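Local coordinates for bifunctional protein PutA (Bdellovibrio bacteriovorus, PDB 5UR2), which probably oxidises L-proline to L-glutamate in two steps, pairing a flavin-dependent proline dehydrogenase with an NAD-dependent L-glutamate gamma-semialdehyde dehydrogenase, at residues B[272-277]-B[331-336]; B[244-249]-B[280-285]; B[237-242]-B[298-303]. All blocks are in the same frame, centred on the assembly; numbering follows the deposited sequence.

Interaction 1 of 3, residues B[272-277]-B[331-336]. With P5F (N-propargylglycine-modified flavin adenine dinucleotide), chain F.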
loop_
_atom_site.group_PDB
_atom_site.type_symbol
_atom_site.label_atom_id
_atom_site.label_comp_id
_atom_site.label_asym_id
_atom_site.label_seq_id
_atom_site.Cartn_x
_atom_site.Cartn_y
_atom_site.Cartn_z
ATOM N N ILE B 272 18.001 30.822 36.163
ATOM C CA ILE B 272 18.244 30.858 34.730
ATOM C C ILE B 272 18.917 29.552 34.323
ATOM O O ILE B 272 19.839 29.087 35.004
ATOM C CB ILE B 272 19.100 32.083 34.344
ATOM C CG1 ILE B 272 18.282 33.378 34.486
ATOM C CG2 ILE B 272 19.644 31.943 32.928
ATOM C CD1 ILE B 272 17.103 33.477 33.512
ATOM N N GLN B 273 18.442 28.957 33.211
ATOM C CA GLN B 273 18.917 27.661 32.710
ATOM C C GLN B 273 19.847 27.883 31.519
ATOM O O GLN B 273 19.398 28.261 30.432
ATOM C CB GLN B 273 17.747 26.764 32.301
ATOM C CG GLN B 273 16.757 26.472 33.449
ATOM C CD GLN B 273 15.313 26.462 32.993
ATOM O OE1 GLN B 273 14.909 27.294 32.176
ATOM N NE2 GLN B 273 14.511 25.533 33.532
ATOM N N ALA B 274 21.144 27.621 31.716
ATOM C CA ALA B 274 22.120 27.863 30.667
ATOM C C ALA B 274 21.970 26.918 29.480
ATOM O O ALA B 274 22.573 27.171 28.437
ATOM C CB ALA B 274 23.550 27.755 31.231
ATOM N N TYR B 275 21.205 25.843 29.591
ATOM C CA TYR B 275 21.061 25.016 28.403
ATOM C C TYR B 275 20.058 25.590 27.410
ATOM O O TYR B 275 19.866 24.995 26.340
ATOM C CB TYR B 275 20.702 23.566 28.786
ATOM C CG TYR B 275 19.289 23.247 29.269
ATOM C CD1 TYR B 275 18.359 24.244 29.595
ATOM C CD2 TYR B 275 18.899 21.906 29.431
ATOM C CE1 TYR B 275 17.063 23.901 30.049
ATOM C CE2 TYR B 275 17.628 21.560 29.880
ATOM C CZ TYR B 275 16.709 22.547 30.181
ATOM O OH TYR B 275 15.457 22.164 30.641
ATOM N N LEU B 276 19.425 26.724 27.731
ATOM C CA LEU B 276 18.528 27.391 26.795
ATOM C C LEU B 276 19.316 28.302 25.862
ATOM O O LEU B 276 20.241 29.005 26.294
ATOM C CB LEU B 276 17.470 28.222 27.524
ATOM C CG LEU B 276 16.455 27.420 28.351
ATOM C CD1 LEU B 276 15.433 28.352 29.007
ATOM C CD2 LEU B 276 15.784 26.341 27.491
ATOM N N ARG B 277 18.916 28.309 24.580
ATOM C CA ARG B 277 19.579 29.169 23.596
ATOM C C ARG B 277 19.425 30.659 23.917
ATOM O O ARG B 277 20.303 31.460 23.562
ATOM C CB ARG B 277 19.042 28.871 22.184
ATOM C CG ARG B 277 19.344 27.447 21.716
ATOM C CD ARG B 277 18.645 27.040 20.397
ATOM N NE ARG B 277 18.902 25.620 20.146
ATOM C CZ ARG B 277 20.008 25.138 19.576
ATOM N NH1 ARG B 277 20.974 25.953 19.172
ATOM N NH2 ARG B 277 20.163 23.835 19.424
ATOM N N ASP B 331 27.604 23.774 28.606
ATOM C CA ASP B 331 28.713 24.112 29.492
ATOM C C ASP B 331 29.327 25.453 29.093
ATOM O O ASP B 331 29.508 26.344 29.932
ATOM C CB ASP B 331 29.786 23.019 29.437
ATOM C CG ASP B 331 29.333 21.686 30.055
ATOM O OD1 ASP B 331 28.326 21.631 30.802
ATOM O OD2 ASP B 331 30.021 20.677 29.794
ATOM N N ALA B 332 29.592 25.636 27.795
ATOM C CA ALA B 332 30.240 26.865 27.343
ATOM C C ALA B 332 29.357 28.072 27.607
ATOM O O ALA B 332 29.843 29.128 28.032
ATOM C CB ALA B 332 30.591 26.776 25.854
ATOM N N ASN B 333 28.054 27.932 27.356
ATOM C CA ASN B 333 27.126 29.019 27.632
ATOM C C ASN B 333 27.028 29.288 29.135
ATOM O O ASN B 333 26.890 30.443 29.554
ATOM C CB ASN B 333 25.750 28.680 27.052
ATOM C CG ASN B 333 24.816 29.852 27.094
ATOM O OD1 ASN B 333 25.037 30.851 26.399
ATOM N ND2 ASN B 333 23.772 29.761 27.906
ATOM N N TYR B 334 27.097 28.236 29.960
ATOM C CA TYR B 334 27.110 28.432 31.409
ATOM C C TYR B 334 28.275 29.327 31.808
ATOM O O TYR B 334 28.102 30.306 32.545
ATOM C CB TYR B 334 27.200 27.085 32.132
ATOM C CG TYR B 334 26.959 27.158 33.630
ATOM C CD1 TYR B 334 27.908 27.700 34.495
ATOM C CD2 TYR B 334 25.784 26.652 34.177
ATOM C CE1 TYR B 334 27.677 27.770 35.875
ATOM C CE2 TYR B 334 25.543 26.705 35.531
ATOM C CZ TYR B 334 26.491 27.264 36.384
ATOM O OH TYR B 334 26.218 27.310 37.732
ATOM N N GLU B 335 29.472 29.009 31.314
ATOM C CA GLU B 335 30.638 29.794 31.696
ATOM C C GLU B 335 30.528 31.227 31.183
ATOM O O GLU B 335 30.881 32.174 31.895
ATOM C CB GLU B 335 31.915 29.089 31.220
ATOM C CG GLU B 335 32.158 27.783 31.982
ATOM C CD GLU B 335 33.466 27.057 31.650
ATOM O OE1 GLU B 335 34.396 27.654 31.077
ATOM O OE2 GLU B 335 33.555 25.858 31.984
ATOM N N LEU B 336 29.996 31.410 29.974
ATOM C CA LEU B 336 29.793 32.758 29.446
ATOM C C LEU B 336 28.821 33.546 30.326
ATOM O O LEU B 336 29.073 34.708 30.666
ATOM C CB LEU B 336 29.286 32.665 27.998
ATOM C CG LEU B 336 28.901 33.970 27.297
ATOM C CD1 LEU B 336 30.185 34.740 26.895
ATOM C CD2 LEU B 336 28.006 33.741 26.090
HETATM P PA P5F F . 26.615 18.408 34.081
HETATM O O1A P5F F . 27.957 19.199 33.925
HETATM O O2A P5F F . 26.650 16.978 33.859
HETATM O O5B P5F F . 25.524 18.808 33.126
HETATM C C5B P5F F . 24.376 18.030 32.810
HETATM C C4B P5F F . 23.363 18.932 32.089
HETATM O O4B P5F F . 23.729 19.247 30.767
HETATM C C3B P5F F . 21.961 18.411 31.963
HETATM O O3B P5F F . 21.243 18.526 33.131
HETATM C C2B P5F F . 21.408 19.243 30.877
HETATM O O2B P5F F . 21.012 20.466 31.395
HETATM C C1B P5F F . 22.582 19.449 29.989
HETATM N N9A P5F F . 22.646 18.545 28.868
HETATM C C8A P5F F . 22.679 17.157 28.891
HETATM N N7A P5F F . 22.761 16.712 27.631
HETATM C C5A P5F F . 22.801 17.789 26.743
HETATM C C6A P5F F . 22.863 17.929 25.359
HETATM N N6A P5F F . 22.931 16.774 24.508
HETATM N N1A P5F F . 22.860 19.151 24.794
HETATM C C2A P5F F . 22.803 20.267 25.551
HETATM N N3A P5F F . 22.713 20.163 26.908
HETATM C C4A P5F F . 22.715 18.975 27.524
HETATM N N1 P5F F . 17.118 22.800 36.728
HETATM C C2 P5F F . 16.075 23.610 36.145
HETATM O O2 P5F F . 15.844 23.498 34.793
HETATM N N3 P5F F . 15.306 24.514 36.947
HETATM C C4 P5F F . 15.523 24.655 38.340
HETATM O O4 P5F F . 14.735 25.559 39.063
HETATM C C4X P5F F . 16.617 23.794 38.959
HETATM N N5 P5F F . 16.837 23.756 40.403
HETATM C C5X P5F F . 18.157 23.262 40.842
HETATM C C6 P5F F . 18.702 23.674 42.172
HETATM C C7 P5F F . 20.005 23.272 42.558
HETATM C C7M P5F F . 20.544 23.697 43.906
HETATM C C8 P5F F . 20.805 22.475 41.684
HETATM C C8M P5F F . 22.197 22.033 42.060
HETATM C C9 P5F F . 20.299 22.083 40.422
HETATM C C9A P5F F . 18.928 22.499 40.010
HETATM N N10 P5F F . 18.416 22.110 38.694
HETATM C C10 P5F F . 17.358 22.916 38.153
HETATM C "C1'" P5F F . 19.060 21.070 37.854
HETATM C "C2'" P5F F . 20.239 21.616 37.048
HETATM O "O2'" P5F F . 19.753 22.477 36.090
HETATM C "C3'" P5F F . 21.107 20.551 36.374
HETATM O "O3'" P5F F . 20.330 19.861 35.469
HETATM C "C4'" P5F F . 21.728 19.532 37.319
HETATM O "O4'" P5F F . 21.903 20.162 38.542
HETATM C "C5'" P5F F . 23.004 18.841 36.802
HETATM O "O5'" P5F F . 23.881 19.704 36.106
HETATM P P P5F F . 25.498 19.707 36.237
HETATM O O1P P5F F . 26.256 21.066 35.982
HETATM O O2P P5F F . 25.664 19.026 37.647
HETATM O O3P P5F F . 25.928 18.361 35.400
HETATM C C21 P5F F . 14.561 22.585 40.948
HETATM C C22 P5F F . 15.713 23.263 40.750
HETATM C C23 P5F F . 13.203 23.171 40.524
HETATM O O HOH W 1 22.493 31.715 25.520
#

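Interaction 2 of 3, residues B[244-249]-B[280-285]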
loop_
_atom_site.group_PDB
_atom_site.type_symbol
_atom_site.label_atom_id
_atom_site.label_comp_id
_atom_site.label_asym_id
_atom_site.label_seq_id
_atom_site.Cartn_x
_atom_site.Cartn_y
_atom_site.Cartn_z
ATOM N N SER B 244 7.903 26.304 28.144
ATOM C CA SER B 244 6.604 26.914 27.868
ATOM C C SER B 244 6.204 27.974 28.908
ATOM O O SER B 244 5.328 28.792 28.627
ATOM C CB SER B 244 5.522 25.837 27.797
ATOM O OG SER B 244 5.466 25.127 29.035
ATOM N N VAL B 245 6.817 27.990 30.091
ATOM C CA VAL B 245 6.530 29.027 31.071
ATOM C C VAL B 245 7.757 29.864 31.396
ATOM O O VAL B 245 7.735 30.630 32.362
ATOM C CB VAL B 245 5.925 28.439 32.367
ATOM C CG1 VAL B 245 4.638 27.653 32.069
ATOM C CG2 VAL B 245 6.931 27.546 33.083
ATOM N N LYS B 246 8.844 29.732 30.625
ATOM C CA LYS B 246 10.067 30.441 31.005
ATOM C C LYS B 246 9.875 31.948 30.905
ATOM O O LYS B 246 10.181 32.681 31.848
ATOM C CB LYS B 246 11.256 30.004 30.135
ATOM C CG LYS B 246 12.607 30.550 30.624
ATOM C CD LYS B 246 12.972 31.916 30.013
ATOM C CE LYS B 246 13.148 31.821 28.486
ATOM N NZ LYS B 246 13.601 33.111 27.837
ATOM N N HIS B 247 9.391 32.426 29.755
ATOM C CA HIS B 247 9.218 33.864 29.570
ATOM C C HIS B 247 8.192 34.415 30.558
ATOM O O HIS B 247 8.411 35.465 31.178
ATOM C CB HIS B 247 8.827 34.145 28.111
ATOM C CG HIS B 247 8.754 35.600 27.770
ATOM N ND1 HIS B 247 8.121 36.069 26.635
ATOM C CD2 HIS B 247 9.222 36.695 28.419
ATOM C CE1 HIS B 247 8.202 37.388 26.601
ATOM N NE2 HIS B 247 8.862 37.792 27.674
ATOM N N LEU B 248 7.088 33.693 30.755
ATOM C CA LEU B 248 6.081 34.136 31.711
ATOM C C LEU B 248 6.667 34.249 33.120
ATOM O O LEU B 248 6.397 35.215 33.839
ATOM C CB LEU B 248 4.892 33.180 31.676
ATOM C CG LEU B 248 3.701 33.459 32.595
ATOM C CD1 LEU B 248 3.064 34.802 32.258
ATOM C CD2 LEU B 248 2.684 32.335 32.487
ATOM N N THR B 249 7.491 33.280 33.521
ATOM C CA THR B 249 8.099 33.309 34.847
ATOM C C THR B 249 8.971 34.545 35.030
ATOM O O THR B 249 8.993 35.148 36.110
ATOM C CB THR B 249 8.898 32.027 35.080
ATOM O OG1 THR B 249 8.023 30.905 34.899
ATOM C CG2 THR B 249 9.469 31.988 36.508
ATOM N N PHE B 280 21.565 33.552 27.598
ATOM C CA PHE B 280 22.511 34.659 27.744
ATOM C C PHE B 280 21.816 35.998 27.518
ATOM O O PHE B 280 22.103 36.973 28.216
ATOM C CB PHE B 280 23.718 34.489 26.811
ATOM C CG PHE B 280 24.754 35.583 26.946
ATOM C CD1 PHE B 280 25.385 35.821 28.170
ATOM C CD2 PHE B 280 25.154 36.329 25.836
ATOM C CE1 PHE B 280 26.358 36.836 28.301
ATOM C CE2 PHE B 280 26.121 37.319 25.945
ATOM C CZ PHE B 280 26.732 37.582 27.186
ATOM N N GLU B 281 20.882 36.064 26.571
ATOM C CA GLU B 281 20.125 37.302 26.401
ATOM C C GLU B 281 19.299 37.623 27.642
ATOM O O GLU B 281 19.204 38.793 28.037
ATOM C CB GLU B 281 19.246 37.230 25.161
ATOM C CG GLU B 281 20.024 37.424 23.863
ATOM C CD GLU B 281 19.261 36.928 22.634
ATOM O OE1 GLU B 281 19.156 35.697 22.426
ATOM O OE2 GLU B 281 18.766 37.788 21.876
ATOM N N ASP B 282 18.704 36.600 28.277
ATOM C CA ASP B 282 17.963 36.828 29.521
ATOM C C ASP B 282 18.882 37.294 30.646
ATOM O O ASP B 282 18.479 38.115 31.472
ATOM C CB ASP B 282 17.212 35.572 29.969
ATOM C CG ASP B 282 16.013 35.243 29.081
ATOM O OD1 ASP B 282 15.461 36.148 28.411
ATOM O OD2 ASP B 282 15.619 34.058 29.059
ATOM N N VAL B 283 20.100 36.746 30.727
ATOM C CA VAL B 283 21.051 37.194 31.746
ATOM C C VAL B 283 21.363 38.677 31.567
ATOM O O VAL B 283 21.375 39.451 32.527
ATOM C CB VAL B 283 22.335 36.345 31.690
ATOM C CG1 VAL B 283 23.468 37.009 32.481
ATOM C CG2 VAL B 283 22.072 34.917 32.181
ATOM N N LYS B 284 21.610 39.097 30.335
ATOM C CA LYS B 284 21.890 40.502 30.088
ATOM C C LYS B 284 20.672 41.351 30.414
ATOM O O LYS B 284 20.793 42.451 30.974
ATOM C CB LYS B 284 22.330 40.694 28.634
ATOM C CG LYS B 284 23.709 40.070 28.360
ATOM C CD LYS B 284 23.980 39.839 26.884
ATOM C CE LYS B 284 24.544 41.104 26.235
ATOM N NZ LYS B 284 23.563 41.881 25.436
ATOM N N SER B 285 19.485 40.846 30.077
ATOM C CA SER B 285 18.262 41.604 30.292
ATOM C C SER B 285 17.953 41.736 31.783
ATOM O O SER B 285 17.577 42.814 32.254
ATOM C CB SER B 285 17.129 40.929 29.514
ATOM O OG SER B 285 15.909 41.589 29.732
HETATM O O HOH W 2 12.498 35.679 27.922
#

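Interaction 3 of 3, residues B[237-242]-B[298-303]. With P5F (N-propargylglycine-modified flavin adenine dinucleotide), chain F.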
loop_
_atom_site.group_PDB
_atom_site.type_symbol
_atom_site.label_atom_id
_atom_site.label_comp_id
_atom_site.label_asym_id
_atom_site.label_seq_id
_atom_site.Cartn_x
_atom_site.Cartn_y
_atom_site.Cartn_z
ATOM N N ASN B 237 13.365 32.074 46.658
ATOM C CA ASN B 237 13.861 31.809 45.318
ATOM C C ASN B 237 12.733 31.251 44.459
ATOM O O ASN B 237 12.027 30.328 44.880
ATOM C CB ASN B 237 15.037 30.828 45.357
ATOM C CG ASN B 237 15.808 30.811 44.060
ATOM O OD1 ASN B 237 15.390 30.173 43.093
ATOM N ND2 ASN B 237 16.930 31.522 44.026
ATOM N N LEU B 238 12.561 31.810 43.264
ATOM C CA LEU B 238 11.563 31.333 42.314
ATOM C C LEU B 238 12.275 30.392 41.356
ATOM O O LEU B 238 13.232 30.807 40.685
ATOM C CB LEU B 238 10.909 32.496 41.561
ATOM C CG LEU B 238 9.716 32.139 40.661
ATOM C CD1 LEU B 238 8.604 31.506 41.499
ATOM C CD2 LEU B 238 9.188 33.348 39.898
ATOM N N ASP B 239 11.856 29.121 41.342
ATOM C CA ASP B 239 12.472 28.158 40.435
ATOM C C ASP B 239 12.070 28.448 38.991
ATOM O O ASP B 239 11.169 29.244 38.707
ATOM C CB ASP B 239 12.118 26.715 40.819
ATOM C CG ASP B 239 12.849 26.236 42.092
ATOM O OD1 ASP B 239 13.915 26.790 42.437
ATOM O OD2 ASP B 239 12.375 25.283 42.741
ATOM N N MET B 240 12.754 27.785 38.063
ATOM C CA MET B 240 12.425 27.885 36.647
ATOM C C MET B 240 12.020 26.517 36.145
ATOM O O MET B 240 12.793 25.554 36.260
ATOM C CB MET B 240 13.589 28.415 35.815
ATOM C CG MET B 240 13.165 28.674 34.385
ATOM S SD MET B 240 11.892 29.933 34.273
ATOM C CE MET B 240 12.916 31.382 34.550
ATOM N N GLU B 241 10.826 26.449 35.568
ATOM C CA GLU B 241 10.264 25.202 35.064
ATOM C C GLU B 241 10.497 25.097 33.557
ATOM O O GLU B 241 11.489 25.630 33.045
ATOM C CB GLU B 241 8.775 25.120 35.433
ATOM C CG GLU B 241 8.564 25.058 36.944
ATOM C CD GLU B 241 7.159 25.477 37.380
ATOM O OE1 GLU B 241 6.861 26.687 37.319
ATOM O OE2 GLU B 241 6.359 24.602 37.802
ATOM N N GLN B 242 9.598 24.415 32.846
ATOM C CA GLN B 242 9.803 24.100 31.436
ATOM C C GLN B 242 9.735 25.352 30.559
ATOM O O GLN B 242 9.294 26.429 30.975
ATOM C CB GLN B 242 8.785 23.061 30.958
ATOM C CG GLN B 242 7.357 23.520 31.026
ATOM C CD GLN B 242 6.718 23.294 32.398
ATOM O OE1 GLN B 242 7.352 22.773 33.339
ATOM N NE2 GLN B 242 5.455 23.696 32.517
ATOM N N TRP B 298 19.163 37.991 43.222
ATOM C CA TRP B 298 20.033 36.859 42.932
ATOM C C TRP B 298 19.581 36.090 41.690
ATOM O O TRP B 298 18.386 35.998 41.402
ATOM C CB TRP B 298 20.076 35.908 44.130
ATOM C CG TRP B 298 20.865 36.456 45.254
ATOM C CD1 TRP B 298 20.514 37.491 46.062
ATOM C CD2 TRP B 298 22.146 36.004 45.704
ATOM N NE1 TRP B 298 21.496 37.714 46.993
ATOM C CE2 TRP B 298 22.511 36.817 46.797
ATOM C CE3 TRP B 298 23.019 34.993 45.294
ATOM C CZ2 TRP B 298 23.713 36.656 47.483
ATOM C CZ3 TRP B 298 24.218 34.831 45.981
ATOM C CH2 TRP B 298 24.554 35.665 47.060
ATOM N N VAL B 299 20.555 35.541 40.960
ATOM C CA VAL B 299 20.309 34.595 39.882
ATOM C C VAL B 299 20.953 33.268 40.259
ATOM O O VAL B 299 22.167 33.201 40.486
ATOM C CB VAL B 299 20.857 35.090 38.539
ATOM C CG1 VAL B 299 20.712 33.994 37.495
ATOM C CG2 VAL B 299 20.115 36.316 38.099
ATOM N N ARG B 300 20.149 32.214 40.351
ATOM C CA ARG B 300 20.700 30.874 40.541
ATOM C C ARG B 300 20.924 30.271 39.163
ATOM O O ARG B 300 19.965 29.924 38.464
ATOM C CB ARG B 300 19.777 29.986 41.372
ATOM C CG ARG B 300 20.298 28.563 41.496
ATOM C CD ARG B 300 19.218 27.615 41.941
ATOM N NE ARG B 300 18.738 27.908 43.288
ATOM C CZ ARG B 300 17.581 27.453 43.761
ATOM N NH1 ARG B 300 16.799 26.703 42.977
ATOM N NH2 ARG B 300 17.204 27.754 44.994
ATOM N N LEU B 301 22.182 30.152 38.764
ATOM C CA LEU B 301 22.505 29.706 37.417
ATOM C C LEU B 301 22.626 28.183 37.430
ATOM O O LEU B 301 23.448 27.628 38.169
ATOM C CB LEU B 301 23.788 30.377 36.939
ATOM C CG LEU B 301 24.193 30.175 35.481
ATOM C CD1 LEU B 301 23.162 30.759 34.508
ATOM C CD2 LEU B 301 25.580 30.777 35.248
ATOM N N VAL B 302 21.757 27.509 36.672
ATOM C CA VAL B 302 21.774 26.059 36.541
ATOM C C VAL B 302 22.001 25.739 35.072
ATOM O O VAL B 302 22.033 26.627 34.227
ATOM C CB VAL B 302 20.472 25.399 37.051
ATOM C CG1 VAL B 302 20.105 25.913 38.429
ATOM C CG2 VAL B 302 19.308 25.647 36.081
ATOM N N LYS B 303 22.154 24.452 34.763
ATOM C CA LYS B 303 22.168 24.088 33.348
ATOM C C LYS B 303 20.753 23.838 32.826
ATOM O O LYS B 303 20.321 24.511 31.888
ATOM C CB LYS B 303 23.111 22.906 33.102
ATOM C CG LYS B 303 24.536 23.400 33.247
ATOM C CD LYS B 303 25.599 22.376 33.068
ATOM C CE LYS B 303 26.934 22.987 33.525
ATOM N NZ LYS B 303 28.041 22.014 33.538
HETATM P PA P5F F . 26.615 18.408 34.081
HETATM O O1A P5F F . 27.957 19.199 33.925
HETATM O O2A P5F F . 26.650 16.978 33.859
HETATM O O5B P5F F . 25.524 18.808 33.126
HETATM C C5B P5F F . 24.376 18.030 32.810
HETATM C C4B P5F F . 23.363 18.932 32.089
HETATM O O4B P5F F . 23.729 19.247 30.767
HETATM C C3B P5F F . 21.961 18.411 31.963
HETATM O O3B P5F F . 21.243 18.526 33.131
HETATM C C2B P5F F . 21.408 19.243 30.877
HETATM O O2B P5F F . 21.012 20.466 31.395
HETATM C C1B P5F F . 22.582 19.449 29.989
HETATM N N9A P5F F . 22.646 18.545 28.868
HETATM C C8A P5F F . 22.679 17.157 28.891
HETATM N N7A P5F F . 22.761 16.712 27.631
HETATM C C5A P5F F . 22.801 17.789 26.743
HETATM C C6A P5F F . 22.863 17.929 25.359
HETATM N N6A P5F F . 22.931 16.774 24.508
HETATM N N1A P5F F . 22.860 19.151 24.794
HETATM C C2A P5F F . 22.803 20.267 25.551
HETATM N N3A P5F F . 22.713 20.163 26.908
HETATM C C4A P5F F . 22.715 18.975 27.524
HETATM N N1 P5F F . 17.118 22.800 36.728
HETATM C C2 P5F F . 16.075 23.610 36.145
HETATM O O2 P5F F . 15.844 23.498 34.793
HETATM N N3 P5F F . 15.306 24.514 36.947
HETATM C C4 P5F F . 15.523 24.655 38.340
HETATM O O4 P5F F . 14.735 25.559 39.063
HETATM C C4X P5F F . 16.617 23.794 38.959
HETATM N N5 P5F F . 16.837 23.756 40.403
HETATM C C5X P5F F . 18.157 23.262 40.842
HETATM C C6 P5F F . 18.702 23.674 42.172
HETATM C C7 P5F F . 20.005 23.272 42.558
HETATM C C7M P5F F . 20.544 23.697 43.906
HETATM C C8 P5F F . 20.805 22.475 41.684
HETATM C C8M P5F F . 22.197 22.033 42.060
HETATM C C9 P5F F . 20.299 22.083 40.422
HETATM C C9A P5F F . 18.928 22.499 40.010
HETATM N N10 P5F F . 18.416 22.110 38.694
HETATM C C10 P5F F . 17.358 22.916 38.153
HETATM C "C1'" P5F F . 19.060 21.070 37.854
HETATM C "C2'" P5F F . 20.239 21.616 37.048
HETATM O "O2'" P5F F . 19.753 22.477 36.090
HETATM C "C3'" P5F F . 21.107 20.551 36.374
HETATM O "O3'" P5F F . 20.330 19.861 35.469
HETATM C "C4'" P5F F . 21.728 19.532 37.319
HETATM O "O4'" P5F F . 21.903 20.162 38.542
HETATM C "C5'" P5F F . 23.004 18.841 36.802
HETATM O "O5'" P5F F . 23.881 19.704 36.106
HETATM P P P5F F . 25.498 19.707 36.237
HETATM O O1P P5F F . 26.256 21.066 35.982
HETATM O O2P P5F F . 25.664 19.026 37.647
HETATM O O3P P5F F . 25.928 18.361 35.400
HETATM C C21 P5F F . 14.561 22.585 40.948
HETATM C C22 P5F F . 15.713 23.263 40.750
HETATM C C23 P5F F . 13.203 23.171 40.524
#

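Interaction 1 of 3, residues B[272-277]-B[331-336]
With its CG swung anti to the main-chain nitrogen (chi1 -170°), N333 throws its amide forward from the helix toward the turn that carries A274; the helix backbone puts Y334 CB 3.8 Å from A274 CB, and an almost identical first torsion directs the Y334 ring. The amide of N333 then makes the one polar bond across the contact, from ND2 to A274 O at 2.9 Å. The donor lies in the carbonyl plane and meets a lone pair of A274 O, yet the bond is bent at the hydrogen, with an N-H...O angle of 141°; the acceptor is tilted out of the plane of the N333 amide, consistent with the bend. A water sits near the other end of that amide, 2.8 Å from N333 OD1 and 2.9 Å from R277 O. Beside these polar atoms A274 CB presses on the backbone of the helix, 3.6 Å from Y334 CA. The Y334 ring passes A274 obliquely and carries its hydroxyl on to L301 O.

The fold explains the arrangement. In a beta/alpha barrel the loops at the C-terminal ends of the strands build the active site, and here strand 268-273 finishes in a type I turn from Q273 to L276, with L276 N bonded to Q273 O. The turn rests against helix 327-343 through A274, while Q273 and Y275, on either side of A274 in the chain, contact the modified flavin. Q273 NE2 donates to P5F O2 at 2.7 Å and also bonds E241 O, so both partners restrain its amide. Y275, whose CG takes the crowded position between N and C (chi1 74°), brings CD2 to 3.2 Å from the ribose oxygen O2B of P5F, and its OH reaches Y306 N.

Interaction 2 of 3, residues B[244-249]-B[280-285]
K246 brings its last carbons up to one oxygen of the D282 carboxylate, CE lying 3.4 Å and CD 3.5 Å from D282 OD2, before NZ closes a salt bridge with that same oxygen. The two side chains arrive from opposite directions. NZ meets the syn lone pair of OD2 at 2.5 Å, a length so short that its exact value is doubtful. Bends at chi2 (-90°) and chi3 (-63°) fold the lysine chain on its way across, and its CG leans on M240. A water accepts from K246 NZ and donates to D282 OD1 at 3.0 Å, which ties both carboxylate oxygens to one ammonium.

These are the opening turns of helices 246-257 and 279-293, successive outer helices of the beta/alpha barrel, with strand 268-273 between them in the chain; D282 and T249 both touch that strand. At the start of the first helix V245 occupies the N-cap position, and its carbonyl oxygen accepts from T249 N and, at 2.6 Å, from T249 OG1, the two donors coming from opposite faces. A lysine in the first turn of a helix may be electrostatically unfavourable, a cost that D282 and a second salt bridge from K246 to D278 could offset.

Interaction 3 of 3, residues B[237-242]-B[298-303]
R300 leaves its strand with CB bordering the side chain of N237. CG, anti to the backbone N, carries the chain out extended until chi3 (-65°) bends it, where CD comes to 4.0 Å from P5F C6. NE continues beside the N237 amide, and CZ lies 3.8 Å from N237 CG. That carbon lies over one face of the guanidinium, the amide and guanidinium planes 4° apart and stacked. NH2 sits 3.5 Å from N237 CG and also bonds S196 OG. NH1 turns the other way, to a salt bridge with D239 OD1 at 2.9 Å; the same nitrogen is 3.7 Å from P5F C6.

Strands 235-238 and 298-302 are not neighbours in the barrel: strand 268-273 runs between them, so their side chains meet inside the barrel, N237 and R300 both touching V271. Past the strand ends M240 brackets the flavin pyrimidine edge, its N donating to P5F O4 and its O accepting from P5F N3 at 2.8 Å, while K303 NZ grips the pyrophosphate at O1A. D239 OD2 lies 3.2 Å from C23 of the inactivator. With an N-H...O angle of 125° its hydrogen bond is weak, and the D239-R300 bridge probably owes more to opposite charge than to hydrogen-bond direction.

Interactions 1 and 3 are buried and share the cofactor, whereas interaction 2 is only partly buried and makes no contact with it. All three belong to the same arc of the barrel: strand 268-273, whose following turn makes one side of interaction 1, lies between the strands of interaction 3 and is flanked in sequence by the helices of interaction 2. Chemistry follows position. Inside the barrel an arginine stacks on an asparagine and pairs with an aspartate; at the strand end a neutral amide bonds a turn carbonyl; between outer helices lysine meets aspartate with a water alongside. The contacts also interlock, through the D331-K303 salt bridge between interactions 1 and 3, M240 against K246 and T249, and I272 against V283.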